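Local coordinates for protein alpha-galacturonidase (Bacillus subtilis, PDB 3FEF) that hydrolyses alpha-1,4-di-galacturonate and related alpha-galacturonides as a family 4 glycosidase that uses NAD(+) and manganese, at residues Ser82-Pro85 with Gly86-Asp90; Gly115-Arg118 with Gly119-Ala122; Arg216-Leu220 with Leu221-Arg225. All blocks are in the same frame, centred on the assembly; numbering follows the deposited sequence.

Interaction 1. Residues Ser82-Pro85 with Gly86-Asp90; sequences SILP and GSLDD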
loop_
_atom_site.group_PDB
_atom_site.type_symbol
_atom_site.label_atom_id
_atom_site.label_comp_id
_atom_site.label_asym_id
_atom_site.label_seq_id
_atom_site.Cartn_x
_atom_site.Cartn_y
_atom_site.Cartn_z
ATOM N N SER A 82 28.590 -8.589 -16.965
ATOM C CA SER A 82 28.235 -9.662 -17.847
ATOM C C SER A 82 29.124 -10.859 -17.571
ATOM O O SER A 82 30.124 -11.066 -18.260
ATOM C CB SER A 82 28.442 -9.202 -19.280
ATOM O OG SER A 82 28.526 -10.315 -20.116
ATOM N N ILE A 83 28.785 -11.626 -16.543
ATOM C CA ILE A 83 29.578 -12.789 -16.164
ATOM C C ILE A 83 28.762 -14.058 -16.262
ATOM O O ILE A 83 27.533 -14.025 -16.391
ATOM C CB ILE A 83 30.065 -12.706 -14.717
ATOM C CG1 ILE A 83 28.870 -12.615 -13.771
ATOM C CG2 ILE A 83 31.040 -11.533 -14.520
ATOM C CD1 ILE A 83 29.270 -12.570 -12.341
ATOM N N LEU A 84 29.463 -15.180 -16.194
ATOM C CA LEU A 84 28.834 -16.486 -16.114
ATOM C C LEU A 84 28.982 -16.954 -14.674
ATOM O O LEU A 84 30.099 -17.059 -14.167
ATOM C CB LEU A 84 29.526 -17.469 -17.058
ATOM C CG LEU A 84 29.065 -18.922 -16.912
ATOM C CD1 LEU A 84 27.628 -19.108 -17.427
ATOM C CD2 LEU A 84 30.036 -19.870 -17.618
ATOM N N PRO A 85 27.848 -17.182 -13.991
ATOM C CA PRO A 85 27.827 -17.718 -12.627
ATOM C C PRO A 85 28.136 -19.210 -12.619
ATOM O O PRO A 85 27.231 -20.031 -12.758
ATOM C CB PRO A 85 26.381 -17.497 -12.174
ATOM C CG PRO A 85 25.749 -16.594 -13.220
ATOM C CD PRO A 85 26.511 -16.807 -14.476
ATOM N N GLY A 86 29.405 -19.558 -12.462
ATOM C CA GLY A 86 29.829 -20.958 -12.515
ATOM C C GLY A 86 30.382 -21.314 -13.876
ATOM O O GLY A 86 30.396 -20.481 -14.779
ATOM N N SER A 87 30.839 -22.550 -14.029
ATOM C CA SER A 87 31.438 -23.000 -15.275
ATOM C C SER A 87 30.377 -23.629 -16.160
ATOM O O SER A 87 29.250 -23.871 -15.720
ATOM C CB SER A 87 32.497 -24.056 -14.976
ATOM O OG SER A 87 31.923 -25.104 -14.196
ATOM N N LEU A 88 30.748 -23.937 -17.394
ATOM C CA LEU A 88 29.844 -24.654 -18.284
ATOM C C LEU A 88 29.606 -26.079 -17.779
ATOM O O LEU A 88 28.577 -26.688 -18.075
ATOM C CB LEU A 88 30.362 -24.645 -19.724
ATOM C CG LEU A 88 30.315 -23.289 -20.443
ATOM C CD1 LEU A 88 30.909 -23.403 -21.821
ATOM C CD2 LEU A 88 28.889 -22.714 -20.517
ATOM N N ASP A 89 30.542 -26.607 -16.995
ATOM C CA ASP A 89 30.307 -27.895 -16.329
ATOM C C ASP A 89 29.169 -27.794 -15.301
ATOM O O ASP A 89 28.322 -28.674 -15.223
ATOM C CB ASP A 89 31.588 -28.441 -15.681
ATOM C CG ASP A 89 32.708 -28.662 -16.692
ATOM O OD1 ASP A 89 32.427 -29.093 -17.836
ATOM O OD2 ASP A 89 33.877 -28.395 -16.351
ATOM N N ASP A 90 29.135 -26.715 -14.527
ATOM C CA ASP A 90 28.022 -26.500 -13.605
ATOM C C ASP A 90 26.706 -26.445 -14.377
ATOM O O ASP A 90 25.691 -26.994 -13.948
ATOM C CB ASP A 90 28.216 -25.210 -12.817
ATOM C CG ASP A 90 29.391 -25.282 -11.874
ATOM O OD1 ASP A 90 29.762 -26.408 -11.477
ATOM O OD2 ASP A 90 29.950 -24.217 -11.525
#
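The backbone carbonyl of Gly86 points its oxygen at the CG-CD2 bond of Leu84, two residues earlier in the turn: Gly86 O lies 2.9 Å from Leu84 CD2. Leu84 CG stands almost as close to the same oxygen, at 3.0 Å. Both distances are shorter than normal carbon-oxygen packing, so the exact closeness is doubtful. With CG anti to the backbone N (chi1 172°), the leucine leans forward along the chain to meet the carbonyl. CD2 then reaches the first turn of the following helix, meeting Leu88 CD2 at 4.2 Å. Gly86 makes the turn with a positive phi, where a CB would collide with the carbonyl O of Pro85. Replacing Leu84 by an alanine would take away CG and both methyls and is likely to open a gap beside Leu88 CD2 and in front of the Gly86 carbonyl.

Directly after the turn, helix 88-96 starts with a capping box. Asp90 N donates to Ser87 OG (3.2 Å), and Ser87 N returns a bond to Asp90 OD2 (3.1 Å, 160° at the hydrogen), approaching from above the carboxylate plane, 50° out of it. Asp89 forms a salt bridge with Lys299. Pro85 turns inward, packing on Arg118 and Ala122 of helix 112-136 while its carbonyl accepts from Arg121 NE.

The segment is the loop leaving strand 78-81 of the Rossmann-type parallel sheet. Its chemistry is divided: the Leu84 side chain brings only carbon to the turn, against Gly86 O and Leu88, whereas the reciprocal Ser87-Asp90 bonds satisfy two backbone N-H groups at the helix start, and the carboxylate of Asp90 would probably be stabilised by the positive end of the helix dipole.

Interaction 2. Residues Gly115-Arg118 with Gly119-Ala122; sequences GIIR and GLRA
Two unbroken turns of alpha-helix join the segments through four successive i to i+4 backbone bonds, from Gly119 N to Gly115 O (2.8 Å) through to Ala122 N to Arg118 O (2.9 Å). On the side facing helix 88-96, Arg121 doubles back along its own helix: its chain bends at chi3 (66°), bringing the guanidinium beside the two residues that precede it by four and three positions. NH1 lies 3.8 Å from Ile117 CG2, NH2 lies 3.9 Å from Arg118 CG, and Arg118 CA sits over one guanidinium face, offset toward the rim. Arg118 instead runs out extended; the two guanidinium planes lie 59° apart, and Arg118 NH1 stays 5.4 Å from Arg121 NH2. Each has its own partner: Arg121 NH2 forms a salt bridge with Asp94, and Arg118 NE donates to Asn147 O. Leu120 tucks its CB against Ile117 O at 3.1 Å, and its CD2 meets Ile117 CD1 at 4.4 Å.

Helix 112-136 belongs to the beta-alpha-beta crossover between the adjacent parallel strands 78-81 and 141-144 of the Rossmann-type domain. Arg118 probably borders the substrate pocket, its side chain being about 4 Å from that of Asn147, a substrate-binding residue by similarity.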
loop_
_atom_site.group_PDB
_atom_site.type_symbol
_atom_site.label_atom_id
_atom_site.label_comp_id
_atom_site.label_asym_id
_atom_site.label_seq_id
_atom_site.Cartn_x
_atom_site.Cartn_y
_atom_site.Cartn_z
ATOM N N GLY A 115 17.392 -22.660 -13.546
ATOM C CA GLY A 115 17.315 -21.255 -13.206
ATOM C C GLY A 115 17.483 -21.056 -11.703
ATOM O O GLY A 115 18.241 -20.199 -11.273
ATOM N N ILE A 116 16.788 -21.866 -10.910
ATOM C CA ILE A 116 16.842 -21.774 -9.453
ATOM C C ILE A 116 18.242 -22.071 -8.909
ATOM O O ILE A 116 18.785 -21.301 -8.122
ATOM C CB ILE A 116 15.865 -22.766 -8.801
ATOM C CG1 ILE A 116 14.442 -22.570 -9.354
ATOM C CG2 ILE A 116 15.953 -22.687 -7.265
ATOM C CD1 ILE A 116 13.527 -21.698 -8.535
ATOM N N ILE A 117 18.813 -23.199 -9.326
ATOM C CA ILE A 117 20.143 -23.585 -8.889
ATOM C C ILE A 117 21.138 -22.521 -9.330
ATOM O O ILE A 117 21.978 -22.078 -8.543
ATOM C CB ILE A 117 20.548 -24.986 -9.451
ATOM C CG1 ILE A 117 19.597 -26.051 -8.914
ATOM C CG2 ILE A 117 21.989 -25.341 -9.068
ATOM C CD1 ILE A 117 19.636 -26.192 -7.394
ATOM N N ARG A 118 21.020 -22.079 -10.579
ATOM C CA ARG A 118 21.925 -21.049 -11.088
ATOM C C ARG A 118 21.825 -19.746 -10.285
ATOM O O ARG A 118 22.840 -19.143 -9.917
ATOM C CB ARG A 118 21.667 -20.798 -12.576
ATOM C CG ARG A 118 22.653 -19.853 -13.249
ATOM C CD ARG A 118 22.197 -19.649 -14.692
ATOM N NE ARG A 118 22.843 -18.528 -15.357
ATOM C CZ ARG A 118 23.552 -18.650 -16.473
ATOM N NH1 ARG A 118 23.687 -19.846 -17.027
ATOM N NH2 ARG A 118 24.113 -17.579 -17.030
ATOM N N GLY A 119 20.600 -19.320 -10.004
ATOM C CA GLY A 119 20.412 -18.106 -9.224
ATOM C C GLY A 119 21.108 -18.279 -7.891
ATOM O O GLY A 119 21.840 -17.407 -7.416
ATOM N N LEU A 120 20.878 -19.427 -7.279
ATOM C CA LEU A 120 21.468 -19.717 -5.991
ATOM C C LEU A 120 22.986 -19.484 -6.037
ATOM O O LEU A 120 23.556 -18.825 -5.189
ATOM C CB LEU A 120 21.176 -21.166 -5.689
ATOM C CG LEU A 120 20.717 -21.571 -4.315
ATOM C CD1 LEU A 120 19.850 -20.483 -3.678
ATOM C CD2 LEU A 120 19.949 -22.884 -4.492
ATOM N N ARG A 121 23.633 -20.043 -7.043
ATOM C CA ARG A 121 25.069 -19.873 -7.270
ATOM C C ARG A 121 25.453 -18.399 -7.489
ATOM O O ARG A 121 26.514 -17.942 -7.076
ATOM C CB ARG A 121 25.435 -20.702 -8.503
ATOM C CG ARG A 121 26.878 -21.111 -8.655
ATOM C CD ARG A 121 27.009 -22.400 -9.520
ATOM N NE ARG A 121 26.601 -22.210 -10.913
ATOM C CZ ARG A 121 25.658 -22.926 -11.522
ATOM N NH1 ARG A 121 25.043 -23.896 -10.871
ATOM N NH2 ARG A 121 25.342 -22.693 -12.788
ATOM N N ALA A 122 24.593 -17.644 -8.154
ATOM C CA ALA A 122 24.941 -16.258 -8.501
ATOM C C ALA A 122 24.828 -15.306 -7.312
ATOM O O ALA A 122 25.481 -14.270 -7.281
ATOM C CB ALA A 122 24.057 -15.759 -9.663
#

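Interaction 3. Residues Arg216-Leu220 with Leu221-Arg225; sequences RHIDL and LPIFR
Ile218 sets its CG2 methyl against CD1 of Ile223, 3.9 Å away, the two side chains crossing obliquely where the strand gives way to the helix. Asp219 is the N-cap: OD1 accepts from Leu221 N at 2.9 Å with a nearly straight bond (163°), closing an Asx turn, and the donor stands 40° out of the carboxylate plane. A chi1 of -172° swings the Asp219 carboxylate forward to this N-H and lays it against Pro222, three residues on, whose CD is 3.3 Å from OD1. Pro222 has no N-H to offer, and its ring packs on the aspartate roughly at a right angle to its side chain. Leu220 O accepts from Phe224 N at 2.9 Å, while Leu220 CD2 lies 4.4 Å from Ile223 CD1.

Arg370 of a second subunit packs on Asp219. Strand 218-219 pairs antiparallel with strand 207-215, and the helix that follows is packed by Leu220, Ile223 and Phe224 against helix 171-187, Phe224 also meeting Phe259 of helix 253-262 edge-to-face.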
loop_
_atom_site.group_PDB
_atom_site.type_symbol
_atom_site.label_atom_id
_atom_site.label_comp_id
_atom_site.label_asym_id
_atom_site.label_seq_id
_atom_site.Cartn_x
_atom_site.Cartn_y
_atom_site.Cartn_z
ATOM N N ARG A 216 3.134 4.468 -35.590
ATOM C CA ARG A 216 2.468 5.737 -35.875
ATOM C C ARG A 216 1.045 5.690 -35.350
ATOM O O ARG A 216 0.817 5.406 -34.181
ATOM C CB ARG A 216 2.404 5.984 -37.386
ATOM C CG ARG A 216 3.701 5.656 -38.074
ATOM C CD ARG A 216 4.547 6.866 -38.241
ATOM N NE ARG A 216 4.575 7.249 -39.649
ATOM C CZ ARG A 216 5.670 7.249 -40.405
ATOM N NH1 ARG A 216 6.847 6.914 -39.879
ATOM N NH2 ARG A 216 5.590 7.604 -41.685
ATOM N N HIS A 217 0.088 5.946 -36.234
ATOM C CA HIS A 217 -1.310 6.033 -35.835
ATOM C C HIS A 217 -2.029 4.669 -35.770
ATOM O O HIS A 217 -3.180 4.596 -35.385
ATOM C CB HIS A 217 -2.045 6.971 -36.784
ATOM C CG HIS A 217 -2.007 6.525 -38.211
ATOM N ND1 HIS A 217 -0.893 6.684 -39.013
ATOM C CD2 HIS A 217 -2.946 5.927 -38.984
ATOM C CE1 HIS A 217 -1.146 6.195 -40.216
ATOM N NE2 HIS A 217 -2.384 5.729 -40.223
ATOM N N ILE A 218 -1.342 3.592 -36.123
ATOM C CA ILE A 218 -1.995 2.300 -36.258
ATOM C C ILE A 218 -1.866 1.428 -35.003
ATOM O O ILE A 218 -0.781 1.264 -34.458
ATOM C CB ILE A 218 -1.426 1.536 -37.478
ATOM C CG1 ILE A 218 -1.737 2.287 -38.774
ATOM C CG2 ILE A 218 -1.975 0.127 -37.531
ATOM C CD1 ILE A 218 -0.626 2.182 -39.830
ATOM N N ASP A 219 -2.984 0.872 -34.554
ATOM C CA ASP A 219 -2.982 -0.065 -33.440
ATOM C C ASP A 219 -2.517 -1.440 -33.917
ATOM O O ASP A 219 -3.111 -2.010 -34.821
ATOM C CB ASP A 219 -4.387 -0.178 -32.871
ATOM C CG ASP A 219 -4.429 -0.975 -31.589
ATOM O OD1 ASP A 219 -3.461 -1.718 -31.300
ATOM O OD2 ASP A 219 -5.452 -0.882 -30.883
ATOM N N LEU A 220 -1.461 -1.975 -33.312
ATOM C CA LEU A 220 -0.910 -3.235 -33.789
ATOM C C LEU A 220 -1.591 -4.449 -33.184
ATOM O O LEU A 220 -1.421 -5.557 -33.691
ATOM C CB LEU A 220 0.615 -3.317 -33.581
ATOM C CG LEU A 220 1.414 -2.195 -34.259
ATOM C CD1 LEU A 220 2.919 -2.399 -34.098
ATOM C CD2 LEU A 220 1.057 -2.093 -35.712
ATOM N N LEU A 221 -2.357 -4.269 -32.109
ATOM C CA LEU A 221 -2.894 -5.457 -31.432
ATOM C C LEU A 221 -3.924 -6.238 -32.236
ATOM O O LEU A 221 -3.863 -7.465 -32.263
ATOM C CB LEU A 221 -3.389 -5.185 -29.993
ATOM C CG LEU A 221 -2.313 -5.807 -29.092
ATOM C CD1 LEU A 221 -1.233 -4.780 -28.711
ATOM C CD2 LEU A 221 -2.896 -6.497 -27.870
ATOM N N PRO A 222 -4.872 -5.531 -32.882
ATOM C CA PRO A 222 -5.842 -6.180 -33.772
ATOM C C PRO A 222 -5.164 -6.867 -34.946
ATOM O O PRO A 222 -5.606 -7.921 -35.377
ATOM C CB PRO A 222 -6.704 -5.005 -34.263
ATOM C CG PRO A 222 -6.657 -4.036 -33.113
ATOM C CD PRO A 222 -5.231 -4.129 -32.614
ATOM N N ILE A 223 -4.094 -6.266 -35.452
ATOM C CA ILE A 223 -3.331 -6.842 -36.548
ATOM C C ILE A 223 -2.587 -8.097 -36.126
ATOM O O ILE A 223 -2.517 -9.063 -36.878
ATOM C CB ILE A 223 -2.307 -5.835 -37.112
ATOM C CG1 ILE A 223 -3.041 -4.647 -37.740
ATOM C CG2 ILE A 223 -1.419 -6.499 -38.140
ATOM C CD1 ILE A 223 -2.103 -3.635 -38.386
ATOM N N PHE A 224 -2.035 -8.102 -34.914
ATOM C CA PHE A 224 -1.359 -9.297 -34.447
ATOM C C PHE A 224 -2.388 -10.416 -34.252
ATOM O O PHE A 224 -2.080 -11.579 -34.419
ATOM C CB PHE A 224 -0.607 -9.027 -33.151
ATOM C CG PHE A 224 0.227 -10.175 -32.690
ATOM C CD1 PHE A 224 -0.334 -11.211 -31.959
ATOM C CD2 PHE A 224 1.581 -10.218 -32.978
ATOM C CE1 PHE A 224 0.464 -12.267 -31.505
ATOM C CE2 PHE A 224 2.370 -11.256 -32.556
ATOM C CZ PHE A 224 1.814 -12.290 -31.802
ATOM N N ARG A 225 -3.612 -10.058 -33.895
ATOM C CA ARG A 225 -4.641 -11.071 -33.736
ATOM C C ARG A 225 -4.919 -11.787 -35.077
ATOM O O ARG A 225 -4.966 -13.015 -35.125
ATOM C CB ARG A 225 -5.922 -10.489 -33.115
ATOM C CG ARG A 225 -7.103 -11.476 -33.114
ATOM C CD ARG A 225 -8.144 -11.194 -32.018
ATOM N NE ARG A 225 -8.191 -9.800 -31.564
ATOM C CZ ARG A 225 -8.395 -8.743 -32.355
ATOM N NH1 ARG A 225 -8.433 -7.525 -31.826
ATOM N NH2 ARG A 225 -8.558 -8.893 -33.674
#

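Overall arrangement
Interactions 1 and 2 form one continuous patch of the Rossmann-type domain, which by similarity binds NAD(+), their centres 10 Å apart. The join is Arg121 of interaction 2, whose NE lies 2.9 Å from Pro85 O of interaction 1, a probable hydrogen bond; Arg118 NH2 packs on Pro85 CD at 3.6 Å. The side chains of Pro85 and Arg118 are about 13 Å and 10 Å from the magnesium ion held by Cys169 and His206. Interaction 3 lies across the chain's centre in the C-terminal domain, its centre 41 Å from that of interaction 1 and 39 Å from that of interaction 2, away from the catalytic site and beside a second subunit of the tetramer.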